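Local coordinates for protein phytoene synthase (Enterococcus hirae, PDB 5IYS) that probably joins two farnesyl diphosphates head to head as a dehydrosqualene synthase, and binds magnesium ions and two farnesyl thiodiphosphate molecules, at residues Q36-K41 with T235-Q240; R114-F119 with M180-L185; Q166-L171 with K218-L223; F193-T198 with V210-S215. All coordinates share one frame; numbering follows the deposited sequence.

Interaction 1. Residues Q36-K41 with T235-Q240; sequences QLPKRK and TEDCRQ
Leu-37 and Cys-238 bring the two backbones closest, with CA atoms 5.7 Å apart. Residues 36-38 form the turn leading into helix 39-60, with Pro-38 at its N-cap position. Residues 235-240 lead into helix 236-258. The contact therefore joins the regions where two helices of the all-alpha terpene synthase-type fold begin.

Water 2 ties the backbones, donating to Gln-36 O and to Asp-237 O. At one end, Gln-240 NE2 donates to Gln-36 OE1 over 3.1 Å. The two amide planes stand 77° apart, and the donor is tilted from the carbonyl plane of Gln-36. Gln-240 reaches this position by a bend at its second torsion (chi2 59°). Gln-36 NE2 bonds elsewhere, to Ala-33 O and Ser-244 OG, and Gln-240 NE2 also bonds to Leu-279 O of helix 272-287.

In the middle, Leu-37 CD2 packs on Cys-238 SG at 3.7 Å. Pro-38 CG lies 3.5 Å from Asp-237 OD2. Lys-41 runs out extended, and its CD passes 3.8 Å from Cys-238 SG. Its NZ forms a long salt bridge with Asp-237 OD1, 3.9 Å away. Water 3 accepts from Lys-41 NZ and lies close to Asp-237 OD2, so it probably bridges the same pair.

The chemistry is mixed. A small apolar patch is flanked by an amide pair on one side and a loosely paired charge couple, probably water-bridged, on the other. The charge attraction is probably modest, because the ions are far apart and seem to share a water.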
# COMPACT_ATOMS: atom_id res chain seq x y z
N GLN A 36 8.06 10.37 10.16
CA GLN A 36 8.93 10.08 11.31
C GLN A 36 10.33 9.60 10.92
O GLN A 36 11.18 9.45 11.79
CB GLN A 36 8.28 9.02 12.20
CG GLN A 36 6.98 9.54 12.83
CD GLN A 36 6.23 8.45 13.56
OE1 GLN A 36 6.23 8.37 14.80
NE2 GLN A 36 5.67 7.54 12.79
N LEU A 37 10.53 9.30 9.64
CA LEU A 37 11.86 8.99 9.11
C LEU A 37 12.73 10.22 9.13
O LEU A 37 12.24 11.35 9.03
CB LEU A 37 11.74 8.52 7.66
CG LEU A 37 11.05 7.18 7.45
CD1 LEU A 37 10.83 6.92 5.92
CD2 LEU A 37 11.95 6.14 8.13
N PRO A 38 14.05 10.01 9.19
CA PRO A 38 14.94 11.14 8.90
C PRO A 38 14.56 11.73 7.54
O PRO A 38 14.15 10.98 6.65
CB PRO A 38 16.31 10.47 8.77
CG PRO A 38 16.19 9.16 9.53
CD PRO A 38 14.77 8.72 9.28
N LYS A 39 14.84 13.02 7.37
CA LYS A 39 14.25 13.83 6.31
C LYS A 39 14.51 13.24 4.92
O LYS A 39 13.59 13.13 4.14
CB LYS A 39 14.81 15.26 6.36
CG LYS A 39 14.17 16.21 5.34
CD LYS A 39 14.47 17.70 5.62
CE LYS A 39 13.84 18.60 4.53
NZ LYS A 39 14.48 19.95 4.32
N ARG A 40 15.76 12.90 4.59
CA ARG A 40 16.08 12.43 3.25
C ARG A 40 15.46 11.08 2.90
O ARG A 40 15.05 10.87 1.75
CB ARG A 40 17.58 12.45 2.97
CG ARG A 40 18.12 13.88 2.99
CD ARG A 40 19.64 13.99 3.12
NE ARG A 40 19.93 15.40 3.31
CZ ARG A 40 20.65 16.16 2.49
NH1 ARG A 40 21.38 15.63 1.51
NH2 ARG A 40 20.63 17.47 2.67
N LYS A 41 15.37 10.20 3.90
CA LYS A 41 14.64 8.95 3.70
C LYS A 41 13.15 9.19 3.56
O LYS A 41 12.50 8.64 2.67
CB LYS A 41 14.95 7.96 4.84
CG LYS A 41 16.30 7.27 4.63
CD LYS A 41 16.61 6.30 5.76
CE LYS A 41 17.73 5.34 5.36
NZ LYS A 41 18.09 4.53 6.58
N THR A 235 16.61 -0.82 9.79
CA THR A 235 17.46 0.21 10.41
C THR A 235 16.75 0.92 11.57
O THR A 235 15.55 1.19 11.52
CB THR A 235 17.90 1.24 9.36
OG1 THR A 235 18.56 0.55 8.30
CG2 THR A 235 18.89 2.22 9.98
N GLU A 236 17.45 1.07 12.69
CA GLU A 236 16.80 1.50 13.94
C GLU A 236 15.98 2.78 13.76
O GLU A 236 14.77 2.80 14.07
CB GLU A 236 17.82 1.73 15.05
CG GLU A 236 17.15 2.22 16.32
CD GLU A 236 18.15 2.45 17.44
OE1 GLU A 236 19.17 1.72 17.45
OE2 GLU A 236 17.95 3.39 18.24
N ASP A 237 16.58 3.78 13.13
CA ASP A 237 15.87 5.05 12.86
C ASP A 237 14.69 5.00 11.88
O ASP A 237 13.97 6.00 11.70
CB ASP A 237 16.85 6.18 12.50
CG ASP A 237 17.53 6.01 11.14
OD1 ASP A 237 17.14 5.19 10.27
OD2 ASP A 237 18.44 6.83 10.88
N CYS A 238 14.45 3.82 11.29
CA CYS A 238 13.32 3.60 10.38
C CYS A 238 12.19 2.80 11.00
O CYS A 238 11.13 2.62 10.40
CB CYS A 238 13.77 2.91 9.09
SG CYS A 238 14.94 3.90 8.11
N ARG A 239 12.43 2.21 12.17
CA ARG A 239 11.42 1.35 12.75
C ARG A 239 10.12 2.02 13.17
O ARG A 239 9.06 1.44 13.01
CB ARG A 239 12.02 0.63 13.97
CG ARG A 239 13.08 -0.36 13.54
CD ARG A 239 13.58 -1.12 14.80
NE ARG A 239 14.81 -1.79 14.43
CZ ARG A 239 15.78 -2.11 15.28
NH1 ARG A 239 15.67 -1.79 16.56
NH2 ARG A 239 16.82 -2.80 14.84
N GLN A 240 10.21 3.14 13.87
CA GLN A 240 9.02 3.84 14.37
C GLN A 240 8.11 4.20 13.19
O GLN A 240 6.89 3.97 13.24
CB GLN A 240 9.49 5.11 15.09
CG GLN A 240 8.40 6.04 15.61
CD GLN A 240 7.44 5.40 16.59
OE1 GLN A 240 7.84 4.58 17.44
NE2 GLN A 240 6.20 5.85 16.56
O HOH W 1 11.47 6.07 12.06
O HOH W 2 13.87 8.69 12.87
O HOH W 3 19.73 6.18 8.83

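Interaction 2. Residues R114-F119 with M180-L185; sequences RKDADF and MGRIYL. With SO4 (sulfate ion), chain B.
The aspartate-rich magnesium site of this terpene synthase-type fold lies beside this contact. Asp-116, near the end of helix 104-116, meets Arg-182 and Tyr-184 in the loop between helices 174-179 and 187-193. The side chain of Asp-116 is about 4 Å from a bound magnesium ion. Arg-182 NH2 forms a salt bridge with Asp-60, a magnesium ligand in a DDxxD sequence. Asp-116 OD2 is hydrogen-bonded to Tyr-131 OH. Earlier on helix 104-116, Arg-114 NE and NH2 donate to a sulfate, probably from the crystallisation liquor.

Phe-119 is the main apolar piece. Its ring is covered on one face by the aliphatic part of Arg-182. CG of Arg-182 stands 4.0 Å from the centroid of the Phe-119 ring, 17° off the normal, a CH-pi contact. The Arg-182 chain is extended, and its guanidinium plane lies 8° from that of the Phe-119 ring. The edge of Phe-119 points at the face of Tyr-184 in a T-shaped pair. The centroids are 4.8 Å apart and the planes meet at 65°. Ile-183 O sits at the Phe-119 edge, 3.3 Å from CZ; it is buried here and has no polar partner in the model.

Asp-116 OD1 and Arg-182 NH1 form a long salt bridge of 3.8 Å. OD1 lies well out of the guanidinium plane, so the attraction is probably of charge only. The rotation of the guanidinium is helped into place by another bond: Arg-182 NH1 donates to Tyr-184 OH over 2.7 Å, in the guanidinium plane.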
# COMPACT_ATOMS: atom_id res chain seq x y z
N ARG A 114 -2.27 -2.44 -14.73
CA ARG A 114 -2.79 -2.73 -16.07
C ARG A 114 -3.84 -3.85 -16.01
O ARG A 114 -4.89 -3.79 -16.65
CB ARG A 114 -1.61 -3.13 -16.99
CG ARG A 114 -1.94 -3.30 -18.48
CD ARG A 114 -0.66 -3.47 -19.31
NE ARG A 114 -0.90 -4.06 -20.63
CZ ARG A 114 0.03 -4.24 -21.55
NH1 ARG A 114 1.28 -3.84 -21.32
NH2 ARG A 114 -0.26 -4.85 -22.70
N LYS A 115 -3.62 -4.81 -15.12
CA LYS A 115 -4.62 -5.84 -14.88
C LYS A 115 -5.94 -5.33 -14.29
O LYS A 115 -7.02 -5.81 -14.64
CB LYS A 115 -4.06 -6.95 -14.00
CG LYS A 115 -4.76 -8.28 -14.24
CD LYS A 115 -5.21 -8.94 -12.96
CE LYS A 115 -5.75 -10.33 -13.28
NZ LYS A 115 -6.98 -10.29 -14.11
N ASP A 116 -5.85 -4.38 -13.37
CA ASP A 116 -7.05 -3.71 -12.87
C ASP A 116 -7.82 -2.99 -13.95
O ASP A 116 -9.03 -2.82 -13.82
CB ASP A 116 -6.71 -2.72 -11.77
CG ASP A 116 -6.61 -3.37 -10.43
OD1 ASP A 116 -7.37 -4.35 -10.19
OD2 ASP A 116 -5.84 -2.87 -9.60
N ALA A 117 -7.13 -2.54 -14.99
CA ALA A 117 -7.78 -1.84 -16.09
C ALA A 117 -8.79 -2.73 -16.83
O ALA A 117 -9.63 -2.22 -17.56
CB ALA A 117 -6.75 -1.30 -17.04
N ASP A 118 -8.64 -4.04 -16.72
CA ASP A 118 -9.59 -5.00 -17.28
C ASP A 118 -9.99 -5.96 -16.16
O ASP A 118 -9.49 -7.08 -16.05
CB ASP A 118 -8.96 -5.74 -18.47
CG ASP A 118 -9.74 -6.99 -18.90
OD1 ASP A 118 -10.94 -7.15 -18.58
OD2 ASP A 118 -9.14 -7.81 -19.63
N PHE A 119 -10.84 -5.47 -15.26
CA PHE A 119 -11.00 -6.11 -13.96
C PHE A 119 -11.65 -7.50 -14.04
O PHE A 119 -12.68 -7.64 -14.68
CB PHE A 119 -11.78 -5.23 -12.98
CG PHE A 119 -11.79 -5.78 -11.59
CD1 PHE A 119 -10.64 -5.73 -10.82
CD2 PHE A 119 -12.85 -6.55 -11.14
CE1 PHE A 119 -10.59 -6.32 -9.58
CE2 PHE A 119 -12.80 -7.16 -9.92
CZ PHE A 119 -11.65 -7.09 -9.16
N MET A 180 -18.60 0.03 -8.17
CA MET A 180 -17.74 0.40 -9.27
C MET A 180 -17.61 -0.74 -10.26
O MET A 180 -16.92 -0.60 -11.26
CB MET A 180 -16.34 0.76 -8.76
CG MET A 180 -16.26 2.02 -7.93
SD MET A 180 -17.07 3.45 -8.69
CE MET A 180 -16.98 4.63 -7.33
N GLY A 181 -18.23 -1.87 -9.96
CA GLY A 181 -18.07 -3.06 -10.77
C GLY A 181 -16.93 -3.99 -10.38
O GLY A 181 -16.60 -4.94 -11.11
N ARG A 182 -16.39 -3.80 -9.18
CA ARG A 182 -15.31 -4.65 -8.74
C ARG A 182 -15.64 -5.49 -7.53
O ARG A 182 -16.07 -4.97 -6.49
CB ARG A 182 -14.05 -3.81 -8.47
CG ARG A 182 -13.57 -3.01 -9.67
CD ARG A 182 -12.14 -2.57 -9.42
NE ARG A 182 -11.67 -1.64 -10.44
CZ ARG A 182 -10.47 -1.06 -10.43
NH1 ARG A 182 -9.57 -1.36 -9.49
NH2 ARG A 182 -10.16 -0.19 -11.38
N ILE A 183 -15.31 -6.77 -7.61
CA ILE A 183 -15.36 -7.65 -6.44
C ILE A 183 -13.97 -8.23 -6.27
O ILE A 183 -13.50 -8.97 -7.14
CB ILE A 183 -16.40 -8.79 -6.59
CG1 ILE A 183 -17.80 -8.20 -6.80
CG2 ILE A 183 -16.37 -9.72 -5.37
CD1 ILE A 183 -18.91 -9.26 -6.93
N TYR A 184 -13.30 -7.85 -5.19
CA TYR A 184 -12.02 -8.48 -4.83
C TYR A 184 -12.15 -9.75 -3.99
O TYR A 184 -11.24 -10.57 -3.92
CB TYR A 184 -11.13 -7.44 -4.12
CG TYR A 184 -10.69 -6.33 -5.04
CD1 TYR A 184 -9.57 -6.49 -5.87
CD2 TYR A 184 -11.41 -5.14 -5.13
CE1 TYR A 184 -9.17 -5.49 -6.71
CE2 TYR A 184 -11.01 -4.12 -5.97
CZ TYR A 184 -9.88 -4.30 -6.75
OH TYR A 184 -9.46 -3.28 -7.58
N LEU A 185 -13.24 -9.88 -3.24
CA LEU A 185 -13.47 -11.11 -2.50
C LEU A 185 -13.50 -12.29 -3.49
O LEU A 185 -13.89 -12.12 -4.64
CB LEU A 185 -14.81 -11.03 -1.76
CG LEU A 185 -14.99 -9.84 -0.82
CD1 LEU A 185 -16.41 -9.84 -0.24
CD2 LEU A 185 -13.94 -9.84 0.29
S SO4 B . -3.62 -6.47 -21.64
O1 SO4 B . -3.16 -7.85 -21.57
O2 SO4 B . -5.08 -6.43 -21.60
O3 SO4 B . -3.15 -5.84 -22.88
O4 SO4 B . -3.08 -5.74 -20.48

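Interaction 3. Residues Q166-L171 with K218-L223; sequences QLTNIL and KQAENL. With MG (magnesium ion), chain D; FPS (S-[(2E,6E)-3,7,11-trimethyldodeca-2,6,10-trienyl] trihydrogen thiodiphosphate), chain H; FPS (S-[(2E,6E)-3,7,11-trimethyldodeca-2,6,10-trienyl] trihydrogen thiodiphosphate), chain G.
Asn-169 OD1 binds a magnesium ion at 2.1 Å, on the side of helix 155-172 that faces the ligands. Leu-167, on the same helix, packs against Ala-220 and Leu-223 of helix 207-227. The two helices belong to the all-alpha terpene synthase-type fold. They run nearly antiparallel, at 152°, with their segment axes 9.4 Å apart. The magnesium is also held by O2A of one farnesyl thiodiphosphate (chain H) and by water 4; waters 5 and 6 are modelled too close for their bonds to be trusted.

Asn-169 CG lies anti to the backbone N (chi1 -175°), which carries the amide toward the diphosphates. Its ND2 gives a weak bond to O3A of the same ligand and a hydrogen bond to Tyr-249 OH. Gln-166 belongs to the pockets of both ligands. Its NE2 lies 3.5 Å from C4 of the chain H ligand. Gln-166 OE1 accepts a weak bond from water 4.

The contact between the helices is apolar and buried. Leu-167 CB meets Ala-220 CB at 3.8 Å. The small alanine lets the backbones approach, with the CA atoms of Leu-167 and Ala-220 6.0 Å apart. Thr-168 stands beside this pair, and its OG1 is bonded to Ala-164 O and Tyr-224 OH. The contact joins helix 155-172, which carries Asn-169, to helix 207-227. The Leu-167 and Leu-223 side chains cross at about a right angle, with their CD1 atoms 3.8 Å apart.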
# COMPACT_ATOMS: atom_id res chain seq x y z
N GLN A 166 -3.09 -4.46 1.62
CA GLN A 166 -3.98 -4.51 0.46
C GLN A 166 -5.27 -5.25 0.87
O GLN A 166 -6.35 -4.83 0.47
CB GLN A 166 -3.31 -5.23 -0.72
CG GLN A 166 -4.17 -5.36 -1.97
CD GLN A 166 -4.70 -4.02 -2.44
OE1 GLN A 166 -5.91 -3.83 -2.55
NE2 GLN A 166 -3.82 -3.04 -2.56
N LEU A 167 -5.15 -6.35 1.61
CA LEU A 167 -6.34 -7.05 2.14
C LEU A 167 -7.20 -6.14 3.01
O LEU A 167 -8.43 -6.20 2.99
CB LEU A 167 -5.92 -8.26 2.99
CG LEU A 167 -5.41 -9.48 2.23
CD1 LEU A 167 -5.14 -10.63 3.18
CD2 LEU A 167 -6.41 -9.88 1.15
N THR A 168 -6.54 -5.35 3.86
CA THR A 168 -7.24 -4.37 4.68
C THR A 168 -7.99 -3.36 3.81
O THR A 168 -9.16 -3.03 4.05
CB THR A 168 -6.22 -3.61 5.57
OG1 THR A 168 -5.50 -4.56 6.38
CG2 THR A 168 -6.92 -2.58 6.46
N ASN A 169 -7.33 -2.87 2.76
CA ASN A 169 -7.97 -1.94 1.83
C ASN A 169 -9.22 -2.54 1.16
O ASN A 169 -10.28 -1.89 1.05
CB ASN A 169 -6.94 -1.46 0.80
CG ASN A 169 -7.50 -0.40 -0.15
OD1 ASN A 169 -8.26 -0.74 -1.04
ND2 ASN A 169 -7.11 0.86 0.04
N ILE A 170 -9.10 -3.82 0.80
CA ILE A 170 -10.19 -4.57 0.20
C ILE A 170 -11.39 -4.68 1.16
O ILE A 170 -12.56 -4.40 0.79
CB ILE A 170 -9.68 -5.98 -0.20
CG1 ILE A 170 -8.85 -5.92 -1.49
CG2 ILE A 170 -10.84 -6.92 -0.43
CD1 ILE A 170 -8.03 -7.21 -1.80
N LEU A 171 -11.09 -5.01 2.41
CA LEU A 171 -12.10 -5.25 3.44
C LEU A 171 -12.75 -3.95 3.86
O LEU A 171 -13.92 -3.90 4.26
CB LEU A 171 -11.44 -5.93 4.65
CG LEU A 171 -11.11 -7.42 4.41
CD1 LEU A 171 -10.16 -7.90 5.47
CD2 LEU A 171 -12.42 -8.28 4.44
N LYS A 218 -8.76 -12.15 9.55
CA LYS A 218 -7.84 -13.00 10.29
C LYS A 218 -6.58 -13.26 9.46
O LYS A 218 -5.49 -13.12 9.98
CB LYS A 218 -8.51 -14.32 10.67
CG LYS A 218 -7.56 -15.36 11.26
CD LYS A 218 -7.81 -16.71 10.59
CE LYS A 218 -7.38 -17.89 11.46
NZ LYS A 218 -6.15 -18.55 10.94
N GLN A 219 -6.73 -13.56 8.18
CA GLN A 219 -5.57 -13.75 7.31
C GLN A 219 -4.72 -12.48 7.25
O GLN A 219 -3.50 -12.58 7.33
CB GLN A 219 -5.99 -14.09 5.88
CG GLN A 219 -4.83 -14.45 4.97
CD GLN A 219 -3.91 -15.51 5.58
OE1 GLN A 219 -2.77 -15.69 5.14
NE2 GLN A 219 -4.38 -16.17 6.62
N ALA A 220 -5.33 -11.33 6.95
CA ALA A 220 -4.60 -10.05 7.04
C ALA A 220 -3.87 -9.84 8.37
O ALA A 220 -2.71 -9.41 8.41
CB ALA A 220 -5.55 -8.88 6.76
N GLU A 221 -4.58 -10.08 9.47
CA GLU A 221 -3.99 -9.89 10.80
C GLU A 221 -2.79 -10.80 11.05
O GLU A 221 -1.76 -10.39 11.58
CB GLU A 221 -5.06 -10.12 11.89
CG GLU A 221 -5.91 -8.90 12.12
CD GLU A 221 -7.15 -9.17 12.95
OE1 GLU A 221 -7.49 -10.35 13.15
OE2 GLU A 221 -7.78 -8.20 13.41
N ASN A 222 -2.90 -12.04 10.58
CA ASN A 222 -1.77 -12.96 10.58
C ASN A 222 -0.61 -12.47 9.75
O ASN A 222 0.55 -12.57 10.16
CB ASN A 222 -2.21 -14.33 10.01
CG ASN A 222 -3.10 -15.10 10.98
OD1 ASN A 222 -3.68 -16.13 10.61
ND2 ASN A 222 -3.18 -14.64 12.22
N LEU A 223 -0.91 -11.90 8.58
CA LEU A 223 0.16 -11.35 7.75
C LEU A 223 0.86 -10.14 8.35
O LEU A 223 2.07 -10.00 8.17
CB LEU A 223 -0.35 -11.02 6.35
CG LEU A 223 -0.84 -12.22 5.54
CD1 LEU A 223 -1.67 -11.68 4.37
CD2 LEU A 223 0.35 -13.00 5.02
MG MG D . -9.25 -0.66 -2.94
C1 FPS H . -4.33 1.88 -3.02
S1 FPS H . -5.36 0.45 -3.06
C2 FPS H . -3.41 1.87 -4.21
C3 FPS H . -2.38 1.01 -4.38
C4 FPS H . -2.07 -0.12 -3.43
C5 FPS H . -1.52 1.18 -5.61
C6 FPS H . -0.60 2.39 -5.50
C7 FPS H . 0.11 2.41 -4.15
C8 FPS H . 0.18 3.52 -3.41
C10 FPS H . 0.85 3.41 -2.07
C9 FPS H . -0.48 4.80 -3.86
C11 FPS H . 2.33 3.74 -2.11
C12 FPS H . 2.67 3.98 -0.65
C13 FPS H . 3.91 4.26 -0.19
C14 FPS H . 5.10 4.38 -1.09
C15 FPS H . 4.09 4.45 1.28
PA FPS H . -6.97 1.23 -4.05
O1A FPS H . -6.55 1.69 -5.39
O2A FPS H . -8.08 0.08 -4.21
O3A FPS H . -7.67 2.30 -3.05
PB FPS H . -7.73 3.89 -3.18
O1B FPS H . -9.19 4.21 -3.34
O2B FPS H . -6.96 4.43 -4.36
O3B FPS H . -7.15 4.44 -1.90
C1 FPS G . -2.92 2.38 0.42
S1 FPS G . -2.38 3.77 -0.49
C2 FPS G . -1.72 1.46 0.37
C3 FPS G . -1.78 0.12 0.30
C4 FPS G . -3.11 -0.59 0.30
C5 FPS G . -0.52 -0.73 0.25
C6 FPS G . 0.79 0.06 0.26
C7 FPS G . 1.92 -0.90 0.60
C8 FPS G . 2.97 -0.53 1.35
C10 FPS G . 4.09 -1.53 1.51
C9 FPS G . 3.10 0.85 1.97
C11 FPS G . 4.34 -1.76 3.00
C12 FPS G . 5.57 -2.62 3.22
C13 FPS G . 6.82 -2.14 3.44
C14 FPS G . 7.96 -3.09 3.67
C15 FPS G . 7.10 -0.66 3.51
PA FPS G . -3.51 5.45 -0.07
O1A FPS G . -2.74 6.68 -0.29
O2A FPS G . -4.61 5.38 -1.25
O3A FPS G . -4.32 5.41 1.30
PB FPS G . -5.79 4.71 1.23
O1B FPS G . -6.86 5.75 1.02
O2B FPS G . -5.87 3.94 2.52
O3B FPS G . -5.95 3.73 0.09
O HOH W 4 -8.71 -2.31 -3.88
O HOH W 5 -10.45 -1.79 -2.20
O HOH W 6 -9.74 0.71 -2.13

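Interaction 4. Residues F193-T198 with V210-S215; sequences FGVATT and VALWES
Phe-193, at the end of helix 187-193, packs over helix 207-227. A Schellman motif follows, with Gly-194 at positive phi. The loop after helix 187-193 folds back on helix 207-227 of the all-alpha fold.

The CH-pi contact comes first. Leu-212 CA lies over the face of the Phe-193 ring, 3.8 Å from the centroid and 16° off the normal. Ala-211 O lies over the same face, so the ring rests on the helix backbone. Phe-193 CG stands anti to its own carbonyl carbon (chi1 -68°), and this torsion directs the ring onto the helix.

Apolar contacts add to the CH-pi contact. Phe-193 CD1 meets Ala-211 CB at 3.5 Å, and CD2 of the same ring meets Leu-212 CB at 3.7 Å. Beyond the turn, Val-195 CG2 meets Leu-212 CD1 at 3.8 Å, the two side chains crossing at about a right angle. Leu-212 is thus held by Phe-193 near its base and by Val-195 at its tip.

No hydrogen bond joins the segments. Ser-215 OG is bonded instead to Arg-125 NH2. The carbon of that side chain still joins the packing: Ser-215 CB comes 3.4 Å from Phe-193 CZ.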
# COMPACT_ATOMS: atom_id res chain seq x y z
N PHE A 193 -18.62 -19.43 2.22
CA PHE A 193 -19.34 -18.77 3.30
C PHE A 193 -20.81 -18.51 2.94
O PHE A 193 -21.55 -17.96 3.75
CB PHE A 193 -18.63 -17.48 3.75
CG PHE A 193 -17.31 -17.72 4.43
CD1 PHE A 193 -17.26 -18.12 5.76
CD2 PHE A 193 -16.13 -17.64 3.71
CE1 PHE A 193 -16.04 -18.41 6.39
CE2 PHE A 193 -14.91 -17.93 4.32
CZ PHE A 193 -14.86 -18.28 5.65
N GLY A 194 -21.20 -18.87 1.73
CA GLY A 194 -22.57 -18.65 1.27
C GLY A 194 -22.95 -17.19 1.15
O GLY A 194 -24.01 -16.78 1.61
N VAL A 195 -22.06 -16.39 0.56
CA VAL A 195 -22.35 -15.00 0.25
C VAL A 195 -22.84 -14.86 -1.18
O VAL A 195 -22.23 -15.38 -2.10
CB VAL A 195 -21.09 -14.10 0.42
CG1 VAL A 195 -21.43 -12.65 0.06
CG2 VAL A 195 -20.58 -14.19 1.85
N ALA A 196 -23.92 -14.11 -1.35
CA ALA A 196 -24.42 -13.79 -2.68
C ALA A 196 -24.00 -12.37 -2.97
O ALA A 196 -23.89 -11.56 -2.05
CB ALA A 196 -25.95 -13.90 -2.72
N THR A 197 -23.73 -12.07 -4.24
CA THR A 197 -23.12 -10.79 -4.55
C THR A 197 -24.10 -9.67 -4.21
O THR A 197 -23.72 -8.51 -4.01
CB THR A 197 -22.61 -10.68 -6.01
OG1 THR A 197 -23.64 -10.12 -6.83
CG2 THR A 197 -22.18 -12.03 -6.56
N THR A 198 -25.36 -10.04 -4.07
CA THR A 198 -26.39 -9.10 -3.70
C THR A 198 -26.15 -8.53 -2.30
O THR A 198 -26.50 -7.38 -2.00
CB THR A 198 -27.78 -9.76 -3.79
OG1 THR A 198 -28.72 -8.79 -4.24
CG2 THR A 198 -28.21 -10.34 -2.45
N VAL A 210 -20.27 -11.48 7.14
CA VAL A 210 -19.43 -11.22 8.30
C VAL A 210 -18.43 -12.36 8.51
O VAL A 210 -17.24 -12.12 8.71
CB VAL A 210 -20.26 -10.95 9.58
CG1 VAL A 210 -19.33 -10.82 10.79
CG2 VAL A 210 -21.07 -9.65 9.41
N ALA A 211 -18.91 -13.59 8.32
CA ALA A 211 -18.05 -14.76 8.39
C ALA A 211 -16.87 -14.64 7.44
O ALA A 211 -15.73 -14.88 7.83
CB ALA A 211 -18.86 -16.00 8.08
N LEU A 212 -17.18 -14.35 6.17
CA LEU A 212 -16.18 -14.21 5.13
C LEU A 212 -15.21 -13.06 5.44
O LEU A 212 -14.00 -13.27 5.45
CB LEU A 212 -16.85 -13.97 3.78
CG LEU A 212 -15.99 -13.94 2.52
CD1 LEU A 212 -16.86 -14.00 1.25
CD2 LEU A 212 -15.08 -12.72 2.49
N TRP A 213 -15.76 -11.89 5.73
CA TRP A 213 -15.01 -10.73 6.16
C TRP A 213 -14.00 -11.11 7.25
O TRP A 213 -12.79 -10.87 7.13
CB TRP A 213 -15.95 -9.63 6.65
CG TRP A 213 -15.31 -8.26 6.74
CD1 TRP A 213 -15.39 -7.25 5.82
CD2 TRP A 213 -14.50 -7.76 7.82
NE1 TRP A 213 -14.65 -6.17 6.24
CE2 TRP A 213 -14.13 -6.44 7.48
CE3 TRP A 213 -14.08 -8.28 9.05
CZ2 TRP A 213 -13.37 -5.63 8.33
CZ3 TRP A 213 -13.28 -7.51 9.86
CH2 TRP A 213 -12.92 -6.19 9.50
N GLU A 214 -14.50 -11.73 8.31
CA GLU A 214 -13.65 -12.11 9.42
C GLU A 214 -12.61 -13.15 9.06
O GLU A 214 -11.49 -13.10 9.56
CB GLU A 214 -14.46 -12.52 10.65
CG GLU A 214 -15.11 -11.33 11.35
CD GLU A 214 -14.12 -10.44 12.09
OE1 GLU A 214 -12.90 -10.72 12.13
OE2 GLU A 214 -14.54 -9.40 12.62
N SER A 215 -12.95 -14.06 8.14
CA SER A 215 -11.96 -15.01 7.67
C SER A 215 -10.78 -14.28 7.02
O SER A 215 -9.62 -14.67 7.17
CB SER A 215 -12.56 -15.95 6.63
OG SER A 215 -11.63 -16.97 6.32

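Interaction 3 is the buried core contact, while interactions 1, 2 and 4 are partly buried. Interactions 1 and 2 lie on opposite sides of the chain's centre, as do 1 and 4. Interactions 3 and 4 both use helix 207-227 and probably share a hydrogen bond from Trp-213 NE1 to Leu-171 O. Interaction 2 touches both of them: Tyr-184 packs on Ile-170, and Leu-185 on Leu-212. The chemistry follows the place. Water and charge mark the distant helix starts of interaction 1. Interaction 2 combines rings and charges beside magnesium. Interaction 3 is apolar between its helices, with metal chemistry facing the ligands. Interaction 4, away from the sites, is aromatic and aliphatic.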